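Local atomic coordinates of multiheme cytochrome cf (Carboxydothermus ferrireducens DSM 11255, PDB entry 6QVM), a protein that probably reduces extracellular Fe(III), passing electrons along a series of c-type hemes to insoluble substrates while inserted in the S-layer. Residues A196-R199 with T200-V203; H243-M246 with V247-P250; I658-T661 with A662-E665. All blocks are in the same frame, centred on the assembly; numbering follows the deposited sequence.

Contact 1. Residues A196-R199 with T200-V203; sequences AASR and TEVV
Ser198 stands at the N-cap position of helix 199-212, and Glu201, at N3, supplies the carboxylate half of a capping box, weakly. The sequence Ser-Arg-Thr-Glu at this helix start resembles the Thr-Arg-Ala-Glu signature of S-layer homology modules, consistent with an S-layer binding domain. The carboxylate curls back on the cap: OE1 of Glu201 lies 3.4 Å from Ser198 N, and although that bond is weak by length, its N-H points almost straight at the oxygen (168°). OE1 also lies 3.4 Å from Ser198 OG, which donates to it in a second weak bond. Glu201 reaches this place because CG stands beside its own backbone N (chi1 -66°) and the chain then runs extended, passing alongside the serine hydroxyl with CG 3.5 Å from Ser198 OG. The reciprocal half of the box is absent, for the hydroxyl does not take the N-H of Glu201: Glu201 N lies 2.9 Å from Ser198 O instead, bent to 123° and so only weakly bonded. The helix proper is established by Val202 N, 3.0 Å from Ser198 O, and by Val203 N, 2.9 Å from Arg199 O. Ala197 CB meets Val202 CG2 at 4.1 Å, the N'-to-N4 pair of a hydrophobic staple. Arg199 leaves in another direction, and its NE bonds to Leu95 O, joining the helix start to a loop far back in sequence. Glu201 OE2 has a long, weak ion pair with Lys129. Taken together, one carboxylate oxygen receives two weak bonds at the first turn, where the helix dipole would probably favour its negative charge, while the i-to-i+4 bonds accepted by Ser198 O and Arg199 O hold that turn more firmly.

Contact 2. Residues H243-M246 with V247-P250; sequences HPNM and VKTP. With HEC (heme c), chain J.
Val247 meets the preceding residue through its CG2, which lies 4.0 Å from Met246 CG, the two side chains crossing at a slant. Met246 holds CG anti to the backbone N (chi1 177°) and bends at chi2, which carries its sulfur to a heme propionate: SD is 3.4 Å from CGD of the heme c of chain J. The iron of that heme is bound by His243 NE2 at 1.9 Å, with His387 as the other axial ligand, so the ligand and a propionate neighbour lie within four residues of each other. Val247 O accepts from a water at 2.7 Å, and the second hydrogen of the same water goes to Pro244 O. Here the chain becomes strand 247-248, the edge of a five-stranded antiparallel sheet; backbone bonds between Lys248 and Val273, and between Met246 just before the strand and Asn275, pair it with strand 270-275. Lys248 bends at chi2 (-56°) and then extends back over the turn, so that NZ meets Asn245 OD1 at 2.8 Å, in the carbonyl plane on a lone pair, with a C=O...N angle of 137°. NZ also donates to the water, at 2.9 Å. The amide is gripped from its other end, since Asn245 ND2 bonds to Ser239 O and Thr241 O. A leucine in place of Lys248 would probably leave Asn245 OD1 and the bridging water without their donor and give up the cation-pi contact with Phe252. Beyond it, Thr249 OG1 makes a weak hydrogen bond to Asp251 and Pro250 packs on Val270 of strand 270-275.

Contact 3. Residues I658-T661 with A662-E665; sequences IHNT and ALTE. With HEC (heme c), chain N.
One face of the Asn660 amide is covered by Leu663, whose CB sits 3.4 Å from Asn660 CG almost directly above the plane; its ND2 bonds to Val522 O. The other flat group, the His659 ring, turns its NE2 edge to the iron of the heme c of chain N, 1.9 Å away, with His553 as second axial ligand. Its far nitrogen, ND1, bonds to Asp653. Asn660 is the N-cap of helix 661-672. CG stands anti to the backbone N (chi1 -163°), which brings OD1 to the first turn, where it accepts from Leu663 N at 3.2 Å. The N-H is nearly straight, yet it comes from the covered face, 75° out of the carbonyl plane and away from a lone pair. Asn660 O takes two bonds from one residue, Thr664 N at 2.9 Å and Thr664 OG1 at 2.9 Å. Glu665 N follows at 3.2 Å from Thr661 O. Both oxygens of Asn660 thus serve the first turn, which probably limits how far the helix start and the adjoining iron ligand can move against each other, and the Asp653 bond to ND1 would probably make the His659 ring a stronger donor to the iron.

Overall arrangement
From the N terminus the three contacts come in series, each joining consecutive residues; none closes a long loop, and none nests in or crosses another. Contact 1 leads from the loop after strand 188-190 into helix 199-212 and ties that helix start to the loop of Leu95; unlike the other two it involves no heme. Contact 2, its centre about 47 Å from that of contact 1, ties a heme-ligand loop to the edge of the five-stranded antiparallel sheet. Contact 3, about 47 Å between centres from contact 2, ties the loop carrying another heme's ligand to the last helix, 661-672. Contacts 1 and 3 lie on opposite sides of the chain's centre, their centres about 85 Å apart.

Contact 1. Residues A196-R199 with T200-V203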
loop_
_atom_site.group_PDB
_atom_site.type_symbol
_atom_site.label_atom_id
_atom_site.label_comp_id
_atom_site.label_asym_id
_atom_site.label_seq_id
_atom_site.Cartn_x
_atom_site.Cartn_y
_atom_site.Cartn_z
ATOM N N ALA A 196 -39.176 -21.108 28.313
ATOM C CA ALA A 196 -38.000 -20.937 27.474
ATOM C C ALA A 196 -38.426 -20.701 26.034
ATOM O O ALA A 196 -39.220 -21.465 25.482
ATOM C CB ALA A 196 -37.100 -22.169 27.564
ATOM N N ALA A 197 -37.930 -19.620 25.439
ATOM C CA ALA A 197 -38.242 -19.333 24.046
ATOM C C ALA A 197 -37.700 -20.438 23.151
ATOM O O ALA A 197 -36.547 -20.855 23.291
ATOM C CB ALA A 197 -37.648 -17.987 23.643
ATOM N N SER A 198 -38.538 -20.918 22.239
ATOM C CA SER A 198 -38.090 -21.940 21.310
ATOM C C SER A 198 -37.274 -21.312 20.188
ATOM O O SER A 198 -37.359 -20.114 19.910
ATOM C CB SER A 198 -39.277 -22.708 20.729
ATOM O OG SER A 198 -40.157 -21.846 20.029
ATOM N N ARG A 199 -36.471 -22.153 19.542
ATOM C CA ARG A 199 -35.665 -21.708 18.413
ATOM C C ARG A 199 -36.511 -20.983 17.369
ATOM O O ARG A 199 -36.092 -19.958 16.818
ATOM C CB ARG A 199 -34.953 -22.918 17.812
ATOM C CG ARG A 199 -34.088 -22.609 16.601
ATOM C CD ARG A 199 -32.874 -23.512 16.518
ATOM N NE ARG A 199 -31.694 -22.810 17.028
ATOM C CZ ARG A 199 -30.859 -23.277 17.962
ATOM N NH1 ARG A 199 -31.058 -24.470 18.519
ATOM N NH2 ARG A 199 -29.807 -22.555 18.337
ATOM N N THR A 200 -37.708 -21.506 17.089
ATOM C CA THR A 200 -38.604 -20.884 16.119
ATOM C C THR A 200 -38.934 -19.448 16.505
ATOM O O THR A 200 -38.946 -18.554 15.651
ATOM C CB THR A 200 -39.883 -21.715 15.997
ATOM O OG1 THR A 200 -39.583 -22.971 15.376
ATOM C CG2 THR A 200 -40.947 -20.975 15.185
ATOM N N GLU A 201 -39.169 -19.202 17.797
ATOM C CA GLU A 201 -39.546 -17.863 18.239
ATOM C C GLU A 201 -38.355 -16.913 18.226
ATOM O O GLU A 201 -38.505 -15.732 17.892
ATOM C CB GLU A 201 -40.176 -17.930 19.627
ATOM C CG GLU A 201 -41.502 -18.677 19.637
ATOM C CD GLU A 201 -42.133 -18.731 21.017
ATOM O OE1 GLU A 201 -41.526 -19.341 21.926
ATOM O OE2 GLU A 201 -43.219 -18.133 21.200
ATOM N N VAL A 202 -37.167 -17.408 18.584
ATOM C CA VAL A 202 -35.953 -16.598 18.491
ATOM C C VAL A 202 -35.695 -16.195 17.045
ATOM O O VAL A 202 -35.427 -15.025 16.743
ATOM C CB VAL A 202 -34.753 -17.358 19.085
ATOM C CG1 VAL A 202 -33.463 -16.598 18.823
ATOM C CG2 VAL A 202 -34.948 -17.581 20.576
ATOM N N VAL A 203 -35.788 -17.159 16.127
ATOM C CA VAL A 203 -35.503 -16.888 14.721
ATOM C C VAL A 203 -36.548 -15.950 14.131
ATOM O O VAL A 203 -36.222 -15.052 13.347
ATOM C CB VAL A 203 -35.407 -18.211 13.942
ATOM C CG1 VAL A 203 -35.501 -17.968 12.440
ATOM C CG2 VAL A 203 -34.120 -18.922 14.292
#

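Contact 2. Residues H243-M246 with V247-P250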
loop_
_atom_site.group_PDB
_atom_site.type_symbol
_atom_site.label_atom_id
_atom_site.label_comp_id
_atom_site.label_asym_id
_atom_site.label_seq_id
_atom_site.Cartn_x
_atom_site.Cartn_y
_atom_site.Cartn_z
ATOM N N HIS A 243 0.994 7.306 5.792
ATOM C CA HIS A 243 -0.118 7.491 4.862
ATOM C C HIS A 243 -1.458 7.588 5.593
ATOM O O HIS A 243 -2.138 8.615 5.469
ATOM C CB HIS A 243 -0.154 6.363 3.822
ATOM C CG HIS A 243 0.686 6.620 2.613
ATOM N ND1 HIS A 243 1.393 5.624 1.974
ATOM C CD2 HIS A 243 0.933 7.759 1.924
ATOM C CE1 HIS A 243 2.036 6.138 0.941
ATOM N NE2 HIS A 243 1.774 7.432 0.888
ATOM N N PRO A 244 -1.871 6.586 6.381
ATOM C CA PRO A 244 -3.188 6.686 7.029
ATOM C C PRO A 244 -3.238 7.674 8.182
ATOM O O PRO A 244 -4.334 7.941 8.689
ATOM C CB PRO A 244 -3.444 5.258 7.517
ATOM C CG PRO A 244 -2.089 4.742 7.810
ATOM C CD PRO A 244 -1.194 5.327 6.749
ATOM N N ASN A 245 -2.103 8.237 8.599
ATOM C CA ASN A 245 -2.047 9.147 9.736
ATOM C C ASN A 245 -1.876 10.609 9.335
ATOM O O ASN A 245 -1.605 11.449 10.199
ATOM C CB ASN A 245 -0.912 8.733 10.681
ATOM C CG ASN A 245 -1.184 7.412 11.379
ATOM O OD1 ASN A 245 -2.092 7.309 12.206
ATOM N ND2 ASN A 245 -0.396 6.395 11.056
ATOM N N MET A 246 -2.031 10.934 8.051
ATOM C CA MET A 246 -1.745 12.291 7.587
ATOM C C MET A 246 -2.657 13.330 8.233
ATOM O O MET A 246 -2.229 14.467 8.474
ATOM C CB MET A 246 -1.864 12.353 6.063
ATOM C CG MET A 246 -1.651 13.732 5.454
ATOM S SD MET A 246 0.051 14.315 5.581
ATOM C CE MET A 246 0.013 15.738 4.495
ATOM N N VAL A 247 -3.900 12.964 8.538
ATOM C CA VAL A 247 -4.907 13.913 9.003
ATOM C C VAL A 247 -5.502 13.396 10.305
ATOM O O VAL A 247 -6.076 12.300 10.340
ATOM C CB VAL A 247 -6.005 14.138 7.950
ATOM C CG1 VAL A 247 -7.062 15.088 8.470
ATOM C CG2 VAL A 247 -5.396 14.652 6.649
ATOM N N LYS A 248 -5.380 14.188 11.364
ATOM C CA LYS A 248 -5.868 13.830 12.687
ATOM C C LYS A 248 -6.819 14.893 13.218
ATOM O O LYS A 248 -6.888 16.013 12.703
ATOM C CB LYS A 248 -4.718 13.655 13.686
ATOM C CG LYS A 248 -3.776 12.510 13.368
ATOM C CD LYS A 248 -4.553 11.216 13.261
ATOM C CE LYS A 248 -3.629 10.030 13.110
ATOM N NZ LYS A 248 -4.391 8.771 12.930
ATOM N N THR A 249 -7.545 14.525 14.270
ATOM C CA THR A 249 -8.234 15.478 15.123
ATOM C C THR A 249 -7.410 15.712 16.384
ATOM O O THR A 249 -6.614 14.855 16.786
ATOM C CB THR A 249 -9.637 14.974 15.483
ATOM O OG1 THR A 249 -9.546 13.685 16.105
ATOM C CG2 THR A 249 -10.520 14.885 14.243
ATOM N N PRO A 250 -7.555 16.883 17.019
ATOM C CA PRO A 250 -6.666 17.226 18.151
ATOM C C PRO A 250 -6.677 16.240 19.315
ATOM O O PRO A 250 -5.635 16.062 19.959
ATOM C CB PRO A 250 -7.181 18.608 18.576
ATOM C CG PRO A 250 -7.684 19.200 17.310
ATOM C CD PRO A 250 -8.315 18.056 16.549
HETATM FE FE HEC J . 2.596 8.473 -0.527
HETATM C CHA HEC J . 4.059 9.786 2.250
HETATM C CHB HEC J . 5.358 6.462 -1.020
HETATM C CHC HEC J . 0.912 6.751 -2.985
HETATM C CHD HEC J . 0.072 10.833 -0.443
HETATM N NA HEC J . 4.368 8.164 0.432
HETATM C C1A HEC J . 4.796 8.860 1.545
HETATM C C2A HEC J . 6.152 8.448 1.844
HETATM C C3A HEC J . 6.513 7.533 0.938
HETATM C C4A HEC J . 5.401 7.344 0.032
HETATM C CMA HEC J . 7.880 6.826 0.868
HETATM C CAA HEC J . 7.017 8.987 3.003
HETATM C CBA HEC J . 6.870 8.064 4.208
HETATM C CGA HEC J . 7.827 8.516 5.279
HETATM O O1A HEC J . 8.003 9.753 5.464
HETATM O O2A HEC J . 8.412 7.630 5.953
HETATM N NB HEC J . 3.053 6.908 -1.776
HETATM C C1B HEC J . 4.234 6.186 -1.772
HETATM C C2B HEC J . 4.094 5.089 -2.703
HETATM C C3B HEC J . 2.868 5.170 -3.259
HETATM C C4B HEC J . 2.188 6.317 -2.678
HETATM C CMB HEC J . 5.222 4.073 -2.995
HETATM C CAB HEC J . 2.258 4.222 -4.323
HETATM C CBB HEC J . 2.203 2.746 -3.852
HETATM N NC HEC J . 0.852 8.783 -1.564
HETATM C C1C HEC J . 0.304 7.891 -2.476
HETATM C C2C HEC J . -1.022 8.369 -2.840
HETATM C C3C HEC J . -1.291 9.466 -2.091
HETATM C C4C HEC J . -0.094 9.764 -1.307
HETATM C CMC HEC J . -1.996 7.627 -3.789
HETATM C CAC HEC J . -2.572 10.357 -2.109
HETATM C CBC HEC J . -3.875 9.592 -1.768
HETATM N ND HEC J . 2.137 10.061 0.706
HETATM C C1D HEC J . 1.034 10.905 0.549
HETATM C C2D HEC J . 1.070 11.895 1.599
HETATM C C3D HEC J . 2.312 11.564 2.432
HETATM C C4D HEC J . 2.912 10.411 1.809
HETATM C CMD HEC J . 0.074 13.046 1.841
HETATM C CAD HEC J . 2.807 12.288 3.694
HETATM C CBD HEC J . 2.272 11.460 4.868
HETATM C CGD HEC J . 2.524 12.125 6.197
HETATM O O1D HEC J . 3.469 12.953 6.273
HETATM O O2D HEC J . 1.787 11.817 7.174
HETATM O O HOH W 1 -5.773 9.619 10.523
#

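Contact 3. Residues I658-T661 with A662-E665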
loop_
_atom_site.group_PDB
_atom_site.type_symbol
_atom_site.label_atom_id
_atom_site.label_comp_id
_atom_site.label_asym_id
_atom_site.label_seq_id
_atom_site.Cartn_x
_atom_site.Cartn_y
_atom_site.Cartn_z
ATOM N N ILE A 658 34.771 8.746 -9.862
ATOM C CA ILE A 658 34.277 9.351 -8.630
ATOM C C ILE A 658 33.829 8.280 -7.639
ATOM O O ILE A 658 34.004 8.437 -6.426
ATOM C CB ILE A 658 33.146 10.347 -8.944
ATOM C CG1 ILE A 658 33.689 11.527 -9.753
ATOM C CG2 ILE A 658 32.495 10.843 -7.666
ATOM C CD1 ILE A 658 34.627 12.415 -8.964
ATOM N N HIS A 659 33.262 7.174 -8.126
ATOM C CA HIS A 659 32.821 6.102 -7.240
ATOM C C HIS A 659 33.941 5.545 -6.366
ATOM O O HIS A 659 33.648 4.871 -5.372
ATOM C CB HIS A 659 32.192 4.970 -8.062
ATOM C CG HIS A 659 30.846 5.312 -8.630
ATOM N ND1 HIS A 659 30.197 4.519 -9.550
ATOM C CD2 HIS A 659 30.032 6.373 -8.412
ATOM C CE1 HIS A 659 29.039 5.071 -9.869
ATOM N NE2 HIS A 659 28.913 6.196 -9.191
ATOM N N ASN A 660 35.206 5.787 -6.722
ATOM C CA ASN A 660 36.350 5.382 -5.913
ATOM C C ASN A 660 37.621 5.964 -6.514
ATOM O O ASN A 660 38.253 5.330 -7.365
ATOM C CB ASN A 660 36.462 3.856 -5.812
ATOM C CG ASN A 660 37.357 3.414 -4.661
ATOM O OD1 ASN A 660 38.232 4.158 -4.214
ATOM N ND2 ASN A 660 37.137 2.203 -4.174
ATOM N N THR A 661 38.002 7.170 -6.074
ATOM C CA THR A 661 39.130 7.862 -6.695
ATOM C C THR A 661 40.419 7.059 -6.556
ATOM O O THR A 661 41.251 7.044 -7.471
ATOM C CB THR A 661 39.302 9.257 -6.091
ATOM O OG1 THR A 661 39.370 9.146 -4.662
ATOM C CG2 THR A 661 38.150 10.158 -6.492
ATOM N N ALA A 662 40.591 6.370 -5.427
ATOM C CA ALA A 662 41.838 5.654 -5.172
ATOM C C ALA A 662 41.907 4.341 -5.943
ATOM O O ALA A 662 42.963 3.988 -6.482
ATOM C CB ALA A 662 42.001 5.404 -3.674
ATOM N N LEU A 663 40.797 3.603 -6.008
ATOM C CA LEU A 663 40.770 2.427 -6.871
ATOM C C LEU A 663 40.938 2.817 -8.333
ATOM O O LEU A 663 41.488 2.042 -9.120
ATOM C CB LEU A 663 39.468 1.646 -6.676
ATOM C CG LEU A 663 39.353 0.343 -7.475
ATOM C CD1 LEU A 663 40.513 -0.572 -7.130
ATOM C CD2 LEU A 663 38.023 -0.348 -7.217
ATOM N N THR A 664 40.505 4.022 -8.702
ATOM C CA THR A 664 40.563 4.446 -10.098
ATOM C C THR A 664 41.999 4.693 -10.548
ATOM O O THR A 664 42.402 4.256 -11.630
ATOM C CB THR A 664 39.710 5.698 -10.294
ATOM O OG1 THR A 664 38.324 5.333 -10.285
ATOM C CG2 THR A 664 40.054 6.387 -11.608
ATOM N N GLU A 665 42.790 5.388 -9.730
ATOM C CA GLU A 665 44.168 5.661 -10.123
ATOM C C GLU A 665 45.025 4.406 -10.029
ATOM O O GLU A 665 45.892 4.176 -10.880
ATOM C CB GLU A 665 44.738 6.794 -9.276
ATOM C CG GLU A 665 44.123 8.147 -9.608
ATOM C CD GLU A 665 44.851 9.310 -8.960
ATOM O OE1 GLU A 665 45.094 9.257 -7.737
ATOM O OE2 GLU A 665 45.189 10.276 -9.677
HETATM FE FE HEC N . 27.222 7.049 -8.866
HETATM C CHA HEC N . 27.435 7.702 -12.206
HETATM C CHB HEC N . 25.421 4.141 -9.586
HETATM C CHC HEC N . 27.334 6.149 -5.602
HETATM C CHD HEC N . 28.624 10.126 -8.087
HETATM N NA HEC N . 26.543 6.099 -10.549
HETATM C C1A HEC N . 26.745 6.563 -11.835
HETATM C C2A HEC N . 26.103 5.633 -12.744
HETATM C C3A HEC N . 25.544 4.658 -12.027
HETATM C C4A HEC N . 25.812 4.929 -10.636
HETATM C CMA HEC N . 24.748 3.467 -12.597
HETATM C CAA HEC N . 26.075 5.762 -14.277
HETATM C CBA HEC N . 25.002 6.786 -14.584
HETATM C CGA HEC N . 25.211 7.325 -15.966
HETATM O O1A HEC N . 25.253 8.572 -16.117
HETATM O O2A HEC N . 25.333 6.509 -16.914
HETATM N NB HEC N . 26.482 5.449 -7.793
HETATM C C1B HEC N . 25.861 4.318 -8.295
HETATM C C2B HEC N . 25.757 3.346 -7.227
HETATM C C3B HEC N . 26.275 3.904 -6.112
HETATM C C4B HEC N . 26.745 5.240 -6.455
HETATM C CMB HEC N . 25.096 1.955 -7.383
HETATM C CAB HEC N . 26.385 3.263 -4.706
HETATM C CBB HEC N . 27.284 2.006 -4.731
HETATM N NC HEC N . 27.832 7.988 -7.177
HETATM C C1C HEC N . 27.796 7.411 -5.920
HETATM C C2C HEC N . 28.347 8.356 -4.968
HETATM C C3C HEC N . 28.747 9.449 -5.649
HETATM C C4C HEC N . 28.408 9.241 -7.050
HETATM C CMC HEC N . 28.532 8.073 -3.459
HETATM C CAC HEC N . 29.402 10.737 -5.076
HETATM C CBC HEC N . 30.782 10.435 -4.453
HETATM N ND HEC N . 27.924 8.673 -9.974
HETATM C C1D HEC N . 28.468 9.835 -9.429
HETATM C C2D HEC N . 28.856 10.703 -10.512
HETATM C C3D HEC N . 28.485 9.961 -11.804
HETATM C C4D HEC N . 27.916 8.698 -11.371
HETATM C CMD HEC N . 29.500 12.098 -10.395
HETATM C CAD HEC N . 28.700 10.473 -13.245
HETATM C CBD HEC N . 27.338 10.595 -13.920
HETATM C CGD HEC N . 27.169 11.964 -14.528
HETATM O O1D HEC N . 26.102 12.595 -14.288
HETATM O O2D HEC N . 28.096 12.429 -15.247
#